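Local structure of phosphoribulokinase (Rhodobacter sphaeroides, 1A7J) at residues K35-E40 / H126-E131; E79-F84 / S140-A145; L160-K165 / S215-A220; F206-V211 / S229-R234. The protein catalyses the ATP-dependent phosphorylation of D-ribulose 5-phosphate to D-ribulose 1,5-bisphosphate, a step of the photosynthetic Calvin cycle. All coordinates share one frame; numbering follows the deposited sequence.

Contact 1: residues K35-E40 / H126-E131; sequences KAVSIE and HLLFYE
Ile39 fills the gap between Leu128 and Tyr130 and touches both. Its CG2 branch, set anti to the backbone N (chi1 -70° for CG1), comes within 3.5 Å of Tyr130 CD2, the two side chains crossing at a slant. The other branch turns back along the strand, where Ile39 CG1 meets Leu128 CD1 at 3.7 Å. Val37 CG2 reaches the same Leu128 methyl. With a glycine in place of Ile39, Leu128 and Tyr130 would probably lose the aliphatic wedge between them.

The backbones pair in parallel, as strands of the P-loop kinase core, the short axes 23° apart. Val37 and Ile39 each use N-H and C=O toward the partner, with Ile39 N to Phe129 O at 2.8 Å. At the N-terminal end of the pair His126 N gives a 2.8 Å bond to Lys35 O, while the return bond from Lys35 N to His126 ND1 is weak. Glu131 OE2 makes a weak hydrogen bond to Ser19 of the predicted ATP site.

Within this chain, 36-40 is an outermost strand of the main sheet, and 127-132 separates it from 7-11. Helix 77-90 packs on the Val37, Leu128 and Tyr130 face, helix 21-32 on that of Ala36 and Leu127.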
loop_
_atom_site.group_PDB
_atom_site.type_symbol
_atom_site.label_atom_id
_atom_site.label_comp_id
_atom_site.label_asym_id
_atom_site.label_seq_id
_atom_site.Cartn_x
_atom_site.Cartn_y
_atom_site.Cartn_z
ATOM N N LYS A 35 -13.383 10.180 -12.353
ATOM C CA LYS A 35 -12.287 11.151 -12.314
ATOM C C LYS A 35 -11.616 11.101 -10.944
ATOM O O LYS A 35 -12.268 11.356 -9.928
ATOM C CB LYS A 35 -12.806 12.565 -12.596
ATOM C CG LYS A 35 -11.717 13.635 -12.717
ATOM C CD LYS A 35 -10.528 13.170 -13.570
ATOM C CE LYS A 35 -9.351 14.159 -13.537
ATOM N NZ LYS A 35 -8.022 13.509 -13.861
ATOM N N ALA A 36 -10.325 10.753 -10.924
ATOM C CA ALA A 36 -9.629 10.431 -9.676
ATOM C C ALA A 36 -8.335 11.201 -9.438
ATOM O O ALA A 36 -7.422 11.185 -10.263
ATOM C CB ALA A 36 -9.353 8.940 -9.612
ATOM N N VAL A 37 -8.236 11.799 -8.258
ATOM C CA VAL A 37 -6.956 12.300 -7.786
ATOM C C VAL A 37 -6.256 11.234 -6.957
ATOM O O VAL A 37 -6.900 10.358 -6.407
ATOM C CB VAL A 37 -7.110 13.574 -6.926
ATOM C CG1 VAL A 37 -7.799 14.664 -7.720
ATOM C CG2 VAL A 37 -7.881 13.271 -5.664
ATOM N N SER A 38 -4.941 11.306 -6.849
ATOM C CA SER A 38 -4.228 10.254 -6.161
ATOM C C SER A 38 -3.064 10.772 -5.334
ATOM O O SER A 38 -2.686 11.937 -5.445
ATOM C CB SER A 38 -3.746 9.214 -7.174
ATOM O OG SER A 38 -2.707 9.719 -7.994
ATOM N N ILE A 39 -2.676 9.961 -4.353
ATOM C CA ILE A 39 -1.544 10.205 -3.478
ATOM C C ILE A 39 -0.640 8.972 -3.536
ATOM O O ILE A 39 -1.128 7.842 -3.442
ATOM C CB ILE A 39 -2.019 10.412 -2.025
ATOM C CG1 ILE A 39 -2.764 11.746 -1.882
ATOM C CG2 ILE A 39 -0.845 10.380 -1.069
ATOM C CD1 ILE A 39 -3.262 12.000 -0.466
ATOM N N GLU A 40 0.607 9.195 -3.950
ATOM C CA GLU A 40 1.698 8.237 -3.786
ATOM C C GLU A 40 2.231 8.299 -2.351
ATOM O O GLU A 40 2.732 9.338 -1.918
ATOM C CB GLU A 40 2.841 8.583 -4.732
ATOM C CG GLU A 40 2.744 8.000 -6.119
ATOM C CD GLU A 40 4.110 7.899 -6.766
ATOM O OE1 GLU A 40 4.685 8.957 -7.114
ATOM O OE2 GLU A 40 4.662 6.775 -6.808
ATOM N N HIS A 126 -14.140 12.566 -8.245
ATOM C CA HIS A 126 -15.136 11.619 -7.756
ATOM C C HIS A 126 -14.627 10.913 -6.492
ATOM O O HIS A 126 -15.418 10.489 -5.651
ATOM C CB HIS A 126 -15.438 10.563 -8.855
ATOM C CG HIS A 126 -16.536 10.953 -9.831
ATOM N ND1 HIS A 126 -16.266 11.446 -11.105
ATOM C CD2 HIS A 126 -17.892 11.028 -9.680
ATOM C CE1 HIS A 126 -17.404 11.837 -11.678
ATOM N NE2 HIS A 126 -18.408 11.595 -10.836
ATOM N N LEU A 127 -13.321 10.663 -6.445
ATOM C CA LEU A 127 -12.685 10.072 -5.273
ATOM C C LEU A 127 -11.205 10.369 -5.216
ATOM O O LEU A 127 -10.606 10.799 -6.205
ATOM C CB LEU A 127 -12.886 8.568 -5.247
ATOM C CG LEU A 127 -12.522 7.821 -6.519
ATOM C CD1 LEU A 127 -11.112 7.266 -6.442
ATOM C CD2 LEU A 127 -13.525 6.704 -6.705
ATOM N N LEU A 128 -10.643 10.259 -4.020
ATOM C CA LEU A 128 -9.195 10.274 -3.853
ATOM C C LEU A 128 -8.741 8.827 -3.784
ATOM O O LEU A 128 -9.524 7.952 -3.433
ATOM C CB LEU A 128 -8.804 11.031 -2.564
ATOM C CG LEU A 128 -7.440 10.881 -1.856
ATOM C CD1 LEU A 128 -6.285 11.311 -2.751
ATOM C CD2 LEU A 128 -7.441 11.718 -0.599
ATOM N N PHE A 129 -7.522 8.579 -4.251
ATOM C CA PHE A 129 -6.918 7.258 -4.211
ATOM C C PHE A 129 -5.559 7.361 -3.557
ATOM O O PHE A 129 -4.726 8.138 -3.995
ATOM C CB PHE A 129 -6.737 6.726 -5.621
ATOM C CG PHE A 129 -6.091 5.373 -5.682
ATOM C CD1 PHE A 129 -6.766 4.252 -5.201
ATOM C CD2 PHE A 129 -4.843 5.209 -6.279
ATOM C CE1 PHE A 129 -6.214 2.979 -5.315
ATOM C CE2 PHE A 129 -4.281 3.948 -6.399
ATOM C CZ PHE A 129 -4.966 2.827 -5.917
ATOM N N TYR A 130 -5.306 6.517 -2.567
ATOM C CA TYR A 130 -4.008 6.479 -1.904
ATOM C C TYR A 130 -3.389 5.080 -2.079
ATOM O O TYR A 130 -4.093 4.076 -1.979
ATOM C CB TYR A 130 -4.202 6.787 -0.418
ATOM C CG TYR A 130 -2.975 6.590 0.421
ATOM C CD1 TYR A 130 -2.659 5.341 0.945
ATOM C CD2 TYR A 130 -2.106 7.645 0.669
ATOM C CE1 TYR A 130 -1.509 5.140 1.681
ATOM C CE2 TYR A 130 -0.935 7.461 1.415
ATOM C CZ TYR A 130 -0.654 6.205 1.914
ATOM O OH TYR A 130 0.471 6.008 2.684
ATOM N N GLU A 131 -2.096 5.017 -2.402
ATOM C CA GLU A 131 -1.326 3.765 -2.339
ATOM C C GLU A 131 -0.046 3.940 -1.487
ATOM O O GLU A 131 0.814 4.781 -1.809
ATOM C CB GLU A 131 -0.960 3.295 -3.761
ATOM C CG GLU A 131 -0.163 1.962 -3.835
ATOM C CD GLU A 131 0.075 1.448 -5.264
ATOM O OE1 GLU A 131 0.175 2.282 -6.195
ATOM O OE2 GLU A 131 0.171 0.208 -5.450
#

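Contact 2: residues E79-F84 / S140-A145; sequences ELERVF and SEVNIA
Two apolar contacts and one hydrogen bond join Leu80, Glu81 and Phe84 of the helix to the 142-144 loop. Ile144 supplies the apolar part with both of its branches. Its CD1 end lies against Leu80, with Ile144 CD1 3.4 Å from Leu80 CD2 and the two side chains crossing at about a right angle. The CG2 methyl, anti to the backbone N of Ile144, goes the other way and meets the Phe84 ring at CD2, 3.8 Å off. Leu80 and Phe84 are one helical turn apart, and the isoleucine spans that step.

Helix 77-90 packs on one face of the central sheet of this P-loop kinase, at strands 36-40 and 127-132, with Leu80 on Tyr130 and Phe84 on Leu128. The 140-145 segment belongs to the connection between strands 127-132 and 150-156, so the contact lays that connection along the helix's flank.

The polar part rests on Glu81. With its chain extended beyond CG (chi2 174°), the carboxylate reaches the loop backbone, where Asn143 N donates to Glu81 OE1 at 2.9 Å and 154°, meeting the oxygen nearly along its C-O axis. Val142 runs past this side chain in the opposite direction, and its CG2 sits 3.3 Å from Glu81 OE1. Were Glu81 an alanine, the Asn143 N-H would probably lose this acceptor and Val142 CG2 its carboxylate neighbour. Asn143 OD1 turns elsewhere, accepting from Gly146 N.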
loop_
_atom_site.group_PDB
_atom_site.type_symbol
_atom_site.label_atom_id
_atom_site.label_comp_id
_atom_site.label_asym_id
_atom_site.label_seq_id
_atom_site.Cartn_x
_atom_site.Cartn_y
_atom_site.Cartn_z
ATOM N N GLU A 79 -0.339 15.151 8.596
ATOM C CA GLU A 79 -0.591 15.860 7.357
ATOM C C GLU A 79 -1.395 14.964 6.432
ATOM O O GLU A 79 -2.407 15.395 5.883
ATOM C CB GLU A 79 0.728 16.257 6.707
ATOM C CG GLU A 79 1.012 17.746 6.747
ATOM C CD GLU A 79 0.197 18.507 5.725
ATOM O OE1 GLU A 79 0.413 18.273 4.516
ATOM O OE2 GLU A 79 -0.685 19.301 6.127
ATOM N N LEU A 80 -1.027 13.681 6.381
ATOM C CA LEU A 80 -1.756 12.699 5.583
ATOM C C LEU A 80 -3.164 12.557 6.103
ATOM O O LEU A 80 -4.106 12.514 5.317
ATOM C CB LEU A 80 -1.068 11.341 5.627
ATOM C CG LEU A 80 -1.845 10.187 4.990
ATOM C CD1 LEU A 80 -1.937 10.459 3.534
ATOM C CD2 LEU A 80 -1.148 8.867 5.220
ATOM N N GLU A 81 -3.316 12.570 7.426
ATOM C CA GLU A 81 -4.644 12.587 8.017
ATOM C C GLU A 81 -5.363 13.885 7.678
ATOM O O GLU A 81 -6.555 13.867 7.389
ATOM C CB GLU A 81 -4.586 12.443 9.532
ATOM C CG GLU A 81 -5.867 12.934 10.217
ATOM C CD GLU A 81 -5.921 12.676 11.708
ATOM O OE1 GLU A 81 -6.216 11.536 12.089
ATOM O OE2 GLU A 81 -5.759 13.622 12.506
ATOM N N ARG A 82 -4.667 15.019 7.735
ATOM C CA ARG A 82 -5.344 16.287 7.502
ATOM C C ARG A 82 -5.906 16.278 6.122
ATOM O O ARG A 82 -7.071 16.600 5.948
ATOM C CB ARG A 82 -4.418 17.451 7.655
ATOM N N VAL A 83 -5.133 15.756 5.169
ATOM C CA VAL A 83 -5.556 15.739 3.764
ATOM C C VAL A 83 -6.721 14.787 3.497
ATOM O O VAL A 83 -7.626 15.106 2.726
ATOM C CB VAL A 83 -4.402 15.385 2.826
ATOM C CG1 VAL A 83 -4.912 15.244 1.429
ATOM C CG2 VAL A 83 -3.376 16.485 2.840
ATOM N N PHE A 84 -6.713 13.638 4.159
ATOM C CA PHE A 84 -7.829 12.716 4.075
ATOM C C PHE A 84 -9.075 13.358 4.670
ATOM O O PHE A 84 -10.155 13.268 4.091
ATOM C CB PHE A 84 -7.499 11.434 4.825
ATOM C CG PHE A 84 -6.789 10.409 3.995
ATOM C CD1 PHE A 84 -6.183 10.760 2.801
ATOM C CD2 PHE A 84 -6.838 9.066 4.351
ATOM C CE1 PHE A 84 -5.662 9.782 1.957
ATOM C CE2 PHE A 84 -6.316 8.094 3.523
ATOM C CZ PHE A 84 -5.736 8.446 2.320
ATOM N N SER A 140 -2.038 6.405 18.337
ATOM C CA SER A 140 -2.484 7.168 19.488
ATOM C C SER A 140 -2.686 8.645 19.145
ATOM O O SER A 140 -3.515 9.307 19.742
ATOM C CB SER A 140 -1.478 6.980 20.629
ATOM O OG SER A 140 -0.739 5.770 20.469
ATOM N N GLU A 141 -2.058 9.102 18.069
ATOM C CA GLU A 141 -2.175 10.494 17.633
ATOM C C GLU A 141 -3.111 10.679 16.424
ATOM O O GLU A 141 -3.835 11.674 16.317
ATOM C CB GLU A 141 -0.798 11.041 17.268
ATOM C CG GLU A 141 0.252 10.875 18.345
ATOM C CD GLU A 141 1.586 10.433 17.771
ATOM O OE1 GLU A 141 2.300 11.290 17.198
ATOM O OE2 GLU A 141 1.891 9.218 17.846
ATOM N N VAL A 142 -3.101 9.704 15.524
ATOM C CA VAL A 142 -3.722 9.858 14.225
ATOM C C VAL A 142 -4.619 8.663 13.940
ATOM O O VAL A 142 -4.339 7.569 14.410
ATOM C CB VAL A 142 -2.620 9.997 13.168
ATOM C CG1 VAL A 142 -2.460 8.744 12.349
ATOM C CG2 VAL A 142 -2.917 11.156 12.331
ATOM N N ASN A 143 -5.781 8.901 13.340
ATOM C CA ASN A 143 -6.647 7.802 12.905
ATOM C C ASN A 143 -6.910 7.935 11.430
ATOM O O ASN A 143 -7.893 8.536 11.043
ATOM C CB ASN A 143 -7.986 7.792 13.648
ATOM C CG ASN A 143 -8.916 6.688 13.164
ATOM O OD1 ASN A 143 -8.693 6.111 12.122
ATOM N ND2 ASN A 143 -9.899 6.329 13.973
ATOM N N ILE A 144 -6.108 7.233 10.636
ATOM C CA ILE A 144 -6.182 7.293 9.185
ATOM C C ILE A 144 -7.092 6.200 8.601
ATOM O O ILE A 144 -7.697 6.393 7.548
ATOM C CB ILE A 144 -4.770 7.197 8.559
ATOM C CG1 ILE A 144 -3.899 8.344 9.080
ATOM C CG2 ILE A 144 -4.855 7.257 7.024
ATOM C CD1 ILE A 144 -2.712 8.670 8.223
ATOM N N ALA A 145 -7.281 5.092 9.309
ATOM C CA ALA A 145 -8.236 4.089 8.827
ATOM C C ALA A 145 -9.662 4.654 8.790
ATOM O O ALA A 145 -10.365 4.548 7.783
ATOM C CB ALA A 145 -8.187 2.844 9.697
#

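Contact 3: residues L160-K165 / S215-A220; sequences LEWIQK and SNPFIA. With SO4 (sulfate ion), chain B.
Trp162 and Ile163, neighbours on helix 158-168, take Pro217 from two directions. The indole, with CG anti to the carbonyl carbon (chi1 -59°), brings its six-membered ring obliquely to the proline, Trp162 CE3 lying 3.5 Å from Pro217 CG. Ile163 crosses the proline at about a right angle and sets its CG1 3.7 Å from Pro217 CB.

The phenyl ring of Phe218 lies beyond the same end of the indole. Phe218 CZ comes within 3.7 Å of Trp162 CZ3, an oblique pair with the ring planes at 46°. Ala220 CB, further along the loop, rests against Ile163 CG1 at 3.8 Å, and it is equally near Ile163 CG2.

No hydrogen bond links the two segments. Asn216 OD1 instead accepts from Phe218 N at 2.7 Å, the donor above the carbonyl plane, closing an Asx turn within the loop. Helix 180-195 adds Ile184, which touches both Trp162 and Phe218.

Away from this packing, Lys165, bent at chi2, brings NZ to a sulfate ion, probably from the crystallisation liquor, to which it makes a weak bond; His69 also binds the ion. Lys165 forms a salt bridge with Asp169. Together with Asp42 and Arg187, they are assigned to the catalytic site. The contact thus packs the 215-220 loop on the helix that carries Lys165, one of the catalytic-site residues.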
loop_
_atom_site.group_PDB
_atom_site.type_symbol
_atom_site.label_atom_id
_atom_site.label_comp_id
_atom_site.label_asym_id
_atom_site.label_seq_id
_atom_site.Cartn_x
_atom_site.Cartn_y
_atom_site.Cartn_z
ATOM N N LEU A 160 8.490 -13.185 1.641
ATOM C CA LEU A 160 8.566 -12.537 0.326
ATOM C C LEU A 160 8.810 -11.008 0.361
ATOM O O LEU A 160 9.360 -10.452 -0.591
ATOM C CB LEU A 160 7.304 -12.866 -0.488
ATOM C CG LEU A 160 7.014 -12.279 -1.876
ATOM C CD1 LEU A 160 7.972 -12.839 -2.902
ATOM C CD2 LEU A 160 5.569 -12.597 -2.271
ATOM N N GLU A 161 8.495 -10.342 1.477
ATOM C CA GLU A 161 8.792 -8.918 1.608
ATOM C C GLU A 161 10.297 -8.750 1.678
ATOM O O GLU A 161 10.855 -8.003 0.887
ATOM C CB GLU A 161 8.130 -8.333 2.857
ATOM C CG GLU A 161 7.921 -6.804 2.819
ATOM C CD GLU A 161 9.060 -6.028 3.489
ATOM O OE1 GLU A 161 9.498 -6.431 4.597
ATOM O OE2 GLU A 161 9.536 -5.032 2.900
ATOM N N TRP A 162 10.965 -9.586 2.475
ATOM C CA TRP A 162 12.422 -9.555 2.577
ATOM C C TRP A 162 13.110 -9.781 1.235
ATOM O O TRP A 162 14.065 -9.101 0.929
ATOM C CB TRP A 162 12.925 -10.611 3.539
ATOM C CG TRP A 162 12.411 -10.502 4.905
ATOM C CD1 TRP A 162 11.657 -9.489 5.429
ATOM C CD2 TRP A 162 12.745 -11.355 5.984
ATOM N NE1 TRP A 162 11.534 -9.648 6.791
ATOM C CE2 TRP A 162 12.197 -10.780 7.159
ATOM C CE3 TRP A 162 13.495 -12.526 6.080
ATOM C CZ2 TRP A 162 12.382 -11.340 8.411
ATOM C CZ3 TRP A 162 13.686 -13.079 7.325
ATOM C CH2 TRP A 162 13.129 -12.484 8.485
ATOM N N ILE A 163 12.730 -10.822 0.510
ATOM C CA ILE A 163 13.285 -11.062 -0.810
ATOM C C ILE A 163 13.042 -9.844 -1.659
ATOM O O ILE A 163 13.908 -9.435 -2.409
ATOM C CB ILE A 163 12.590 -12.246 -1.506
ATOM C CG1 ILE A 163 12.931 -13.541 -0.772
ATOM C CG2 ILE A 163 13.009 -12.345 -2.988
ATOM C CD1 ILE A 163 11.781 -14.567 -0.698
ATOM N N GLN A 164 11.831 -9.314 -1.603
ATOM C CA GLN A 164 11.500 -8.137 -2.392
ATOM C C GLN A 164 12.402 -6.978 -1.996
ATOM O O GLN A 164 12.839 -6.210 -2.842
ATOM C CB GLN A 164 10.020 -7.745 -2.225
ATOM C CG GLN A 164 9.127 -8.292 -3.339
ATOM C CD GLN A 164 7.632 -8.032 -3.153
ATOM O OE1 GLN A 164 7.214 -7.289 -2.265
ATOM N NE2 GLN A 164 6.822 -8.604 -4.044
ATOM N N LYS A 165 12.799 -6.939 -0.732
ATOM C CA LYS A 165 13.556 -5.814 -0.218
ATOM C C LYS A 165 15.047 -5.998 -0.472
ATOM O O LYS A 165 15.724 -5.069 -0.891
ATOM C CB LYS A 165 13.292 -5.654 1.272
ATOM C CG LYS A 165 14.286 -4.789 1.960
ATOM C CD LYS A 165 14.117 -3.354 1.540
ATOM C CE LYS A 165 15.133 -2.459 2.241
ATOM N NZ LYS A 165 15.167 -1.059 1.694
ATOM N N SER A 215 12.392 -20.153 2.097
ATOM C CA SER A 215 12.760 -20.446 3.480
ATOM C C SER A 215 14.035 -19.784 3.928
ATOM O O SER A 215 14.285 -19.684 5.126
ATOM C CB SER A 215 12.879 -21.948 3.708
ATOM O OG SER A 215 13.695 -22.537 2.725
ATOM N N ASN A 216 14.888 -19.406 2.995
ATOM C CA ASN A 216 15.923 -18.457 3.341
ATOM C C ASN A 216 15.826 -17.337 2.358
ATOM O O ASN A 216 16.359 -17.449 1.273
ATOM C CB ASN A 216 17.311 -19.097 3.240
ATOM C CG ASN A 216 18.437 -18.079 3.379
ATOM O OD1 ASN A 216 18.199 -16.862 3.486
ATOM N ND2 ASN A 216 19.670 -18.577 3.456
ATOM N N PRO A 217 15.181 -16.214 2.738
ATOM C CA PRO A 217 15.034 -15.030 1.877
ATOM C C PRO A 217 16.333 -14.333 1.460
ATOM O O PRO A 217 16.314 -13.414 0.626
ATOM C CB PRO A 217 14.158 -14.104 2.709
ATOM C CG PRO A 217 13.403 -15.007 3.596
ATOM C CD PRO A 217 14.334 -16.113 3.934
ATOM N N PHE A 218 17.440 -14.693 2.109
ATOM C CA PHE A 218 18.663 -13.924 1.958
ATOM C C PHE A 218 19.549 -14.383 0.793
ATOM O O PHE A 218 20.399 -13.619 0.342
ATOM C CB PHE A 218 19.460 -13.908 3.271
ATOM C CG PHE A 218 18.716 -13.307 4.426
ATOM C CD1 PHE A 218 18.678 -11.936 4.606
ATOM C CD2 PHE A 218 17.982 -14.110 5.284
ATOM C CE1 PHE A 218 17.908 -11.376 5.609
ATOM C CE2 PHE A 218 17.225 -13.551 6.286
ATOM C CZ PHE A 218 17.181 -12.182 6.443
ATOM N N ILE A 219 19.382 -15.625 0.331
ATOM C CA ILE A 219 20.073 -16.111 -0.869
ATOM C C ILE A 219 19.108 -16.327 -2.021
ATOM O O ILE A 219 19.302 -17.232 -2.839
ATOM C CB ILE A 219 20.786 -17.450 -0.630
ATOM C CG1 ILE A 219 19.814 -18.458 -0.016
ATOM C CG2 ILE A 219 21.989 -17.250 0.261
ATOM C CD1 ILE A 219 20.049 -19.893 -0.495
ATOM N N ALA A 220 18.035 -15.542 -2.048
ATOM C CA ALA A 220 17.046 -15.650 -3.109
ATOM C C ALA A 220 17.618 -14.971 -4.300
ATOM O O ALA A 220 17.947 -13.787 -4.263
ATOM C CB ALA A 220 15.787 -14.996 -2.740
HETATM S S SO4 B . 14.365 1.443 4.708
HETATM O O1 SO4 B . 14.422 2.218 5.915
HETATM O O2 SO4 B . 13.031 0.941 4.513
HETATM O O3 SO4 B . 14.732 2.276 3.604
HETATM O O4 SO4 B . 15.275 0.358 4.800
#

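Contact 4: residues F206-V211 / S229-R234; sequences FQRVPV and SVVVIR
Phe206, Arg208 and their neighbours pair with segment 229-234 in an antiparallel ladder, part of the central mixed sheet where the parallel strands give way to antiparallel ones. Gln207 with Val232 and Val209 with Val230 are the hydrogen-bonded pairs; Val209 N to Val230 O, at 2.7 Å, is the shortest of the four bonds they make.

On the face of Phe206, Arg208, Val231 and Ile233, the methyl Ile233 CG2 lies over the Phe206 ring, 3.7 Å from its centroid and 18° off the normal, a CH-pi contact. Val231 CG1 lies at the edge of the ring and 4.0 Å from Phe206 CB. Farther along, Arg208 is bent at chi2 and chi3, which brings its NE to Ser229 OG at 3.2 Å and 163°, the oxygen somewhat tilted from the guanidinium plane. Val231 CG2 sits over one face of that group. Ser229 OG also bonds to the backbone O of Ala226, so the hydroxyl links Arg208 to the preceding loop.

On the other face Val209 CG2 meets Val232 CG2 at 3.8 Å. This diagonal contact between two valines is joined by Val230, whose CG2 lies against Val209 CB.

Helix 268-284 covers Phe206 and Ile233, and Leu160 of helix 158-168 packs on Arg208. The arginine is about 5 Å, at the nearest side-chain atoms, from Thr20 in the predicted ATP-binding loop. Strand 204-210 also bonds to strand 150-156, so this ladder joins the parallel P-loop kinase core to the antiparallel strands at its end.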
loop_
_atom_site.group_PDB
_atom_site.type_symbol
_atom_site.label_atom_id
_atom_site.label_comp_id
_atom_site.label_asym_id
_atom_site.label_seq_id
_atom_site.Cartn_x
_atom_site.Cartn_y
_atom_site.Cartn_z
ATOM N N PHE A 206 -5.615 -8.655 0.105
ATOM C CA PHE A 206 -5.029 -9.527 -0.894
ATOM C C PHE A 206 -3.633 -9.938 -0.402
ATOM O O PHE A 206 -2.776 -9.085 -0.270
ATOM C CB PHE A 206 -4.922 -8.742 -2.195
ATOM C CG PHE A 206 -6.262 -8.392 -2.816
ATOM C CD1 PHE A 206 -7.024 -7.342 -2.321
ATOM C CD2 PHE A 206 -6.739 -9.090 -3.920
ATOM C CE1 PHE A 206 -8.218 -7.005 -2.922
ATOM C CE2 PHE A 206 -7.922 -8.753 -4.516
ATOM C CZ PHE A 206 -8.662 -7.716 -4.015
ATOM N N GLN A 207 -3.397 -11.207 -0.074
ATOM C CA GLN A 207 -2.086 -11.603 0.461
ATOM C C GLN A 207 -1.300 -12.478 -0.498
ATOM O O GLN A 207 -1.764 -13.534 -0.870
ATOM C CB GLN A 207 -2.225 -12.340 1.800
ATOM C CG GLN A 207 -0.897 -12.447 2.545
ATOM C CD GLN A 207 -0.950 -13.361 3.743
ATOM O OE1 GLN A 207 -1.840 -14.194 3.861
ATOM N NE2 GLN A 207 0.014 -13.224 4.631
ATOM N N ARG A 208 -0.120 -12.023 -0.905
ATOM C CA ARG A 208 0.665 -12.673 -1.931
ATOM C C ARG A 208 1.540 -13.730 -1.295
ATOM O O ARG A 208 2.421 -13.419 -0.512
ATOM C CB ARG A 208 1.511 -11.632 -2.661
ATOM C CG ARG A 208 2.294 -12.189 -3.833
ATOM C CD ARG A 208 2.156 -11.320 -5.082
ATOM N NE ARG A 208 1.765 -12.114 -6.258
ATOM C CZ ARG A 208 1.219 -11.607 -7.366
ATOM N NH1 ARG A 208 1.224 -10.300 -7.582
ATOM N NH2 ARG A 208 0.721 -12.409 -8.290
ATOM N N VAL A 209 1.282 -14.985 -1.625
ATOM C CA VAL A 209 1.932 -16.116 -0.971
ATOM C C VAL A 209 2.705 -16.939 -1.998
ATOM O O VAL A 209 2.082 -17.551 -2.860
ATOM C CB VAL A 209 0.893 -17.056 -0.394
ATOM C CG1 VAL A 209 1.483 -17.861 0.697
ATOM C CG2 VAL A 209 -0.288 -16.295 0.072
ATOM N N PRO A 210 4.043 -17.077 -1.868
ATOM C CA PRO A 210 4.720 -17.833 -2.913
ATOM C C PRO A 210 4.522 -19.309 -2.713
ATOM O O PRO A 210 4.704 -19.825 -1.617
ATOM C CB PRO A 210 6.179 -17.465 -2.726
ATOM C CG PRO A 210 6.154 -16.214 -2.073
ATOM C CD PRO A 210 5.025 -16.316 -1.099
ATOM N N VAL A 211 4.363 -20.020 -3.808
ATOM C CA VAL A 211 4.250 -21.444 -3.724
ATOM C C VAL A 211 5.567 -22.012 -4.251
ATOM O O VAL A 211 5.639 -23.119 -4.784
ATOM C CB VAL A 211 3.003 -21.886 -4.497
ATOM C CG1 VAL A 211 3.309 -22.120 -5.938
ATOM C CG2 VAL A 211 2.425 -23.078 -3.867
ATOM N N SER A 229 3.264 -17.866 -7.328
ATOM C CA SER A 229 2.606 -17.535 -6.067
ATOM C C SER A 229 1.088 -17.670 -6.178
ATOM O O SER A 229 0.578 -17.850 -7.289
ATOM C CB SER A 229 2.972 -16.110 -5.662
ATOM O OG SER A 229 2.655 -15.184 -6.683
ATOM N N VAL A 230 0.388 -17.757 -5.034
ATOM C CA VAL A 230 -1.073 -17.543 -4.987
ATOM C C VAL A 230 -1.417 -16.342 -4.138
ATOM O O VAL A 230 -0.631 -15.929 -3.290
ATOM C CB VAL A 230 -1.890 -18.741 -4.399
ATOM C CG1 VAL A 230 -1.815 -19.947 -5.297
ATOM C CG2 VAL A 230 -1.415 -19.064 -3.009
ATOM N N VAL A 231 -2.614 -15.817 -4.347
ATOM C CA VAL A 231 -3.110 -14.683 -3.591
ATOM C C VAL A 231 -4.361 -15.104 -2.859
ATOM O O VAL A 231 -5.242 -15.734 -3.435
ATOM C CB VAL A 231 -3.444 -13.490 -4.511
ATOM C CG1 VAL A 231 -3.863 -12.314 -3.689
ATOM C CG2 VAL A 231 -2.243 -13.113 -5.346
ATOM N N VAL A 232 -4.341 -14.904 -1.552
ATOM C CA VAL A 232 -5.507 -15.117 -0.708
ATOM C C VAL A 232 -6.261 -13.801 -0.661
ATOM O O VAL A 232 -5.682 -12.779 -0.303
ATOM C CB VAL A 232 -5.083 -15.452 0.732
ATOM C CG1 VAL A 232 -6.255 -15.822 1.541
ATOM C CG2 VAL A 232 -4.050 -16.576 0.726
ATOM N N ILE A 233 -7.539 -13.803 -1.023
ATOM C CA ILE A 233 -8.324 -12.585 -0.927
ATOM C C ILE A 233 -9.359 -12.795 0.145
ATOM O O ILE A 233 -10.247 -13.606 -0.021
ATOM C CB ILE A 233 -9.015 -12.261 -2.238
ATOM C CG1 ILE A 233 -8.018 -12.351 -3.380
ATOM C CG2 ILE A 233 -9.552 -10.860 -2.194
ATOM C CD1 ILE A 233 -8.675 -12.565 -4.715
ATOM N N ARG A 234 -9.116 -12.235 1.324
ATOM C CA ARG A 234 -10.062 -12.340 2.418
ATOM C C ARG A 234 -10.912 -11.086 2.596
ATOM O O ARG A 234 -10.365 -9.992 2.728
ATOM C CB ARG A 234 -9.338 -12.634 3.714
ATOM C CG ARG A 234 -10.255 -13.282 4.708
ATOM C CD ARG A 234 -9.780 -13.169 6.112
ATOM N NE ARG A 234 -9.673 -11.782 6.485
ATOM C CZ ARG A 234 -10.142 -11.271 7.603
ATOM N NH1 ARG A 234 -10.606 -12.049 8.575
ATOM N NH2 ARG A 234 -10.079 -9.966 7.761
#

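From the N terminus, strand 36-40 waits 85 residues for its partner 126-131, and contact 1 closes that loop. Helix segment 79-84 falls within it, yet its partner 140-145 comes later, so contact 2 crosses contact 1; the two touch where Phe84 packs on Tyr130, joining sheet edge, helix and following connection. The chain then moves to the other side of the molecule. Contact 3 opens at 160-165 and closes at 215-220, while contact 4 opens between them at 206-211 and closes at 229-234: again a crossing, with Leu160 packed on Pro210. Contacts 1 and 4 share the central sheet, their centres about 25 Å apart.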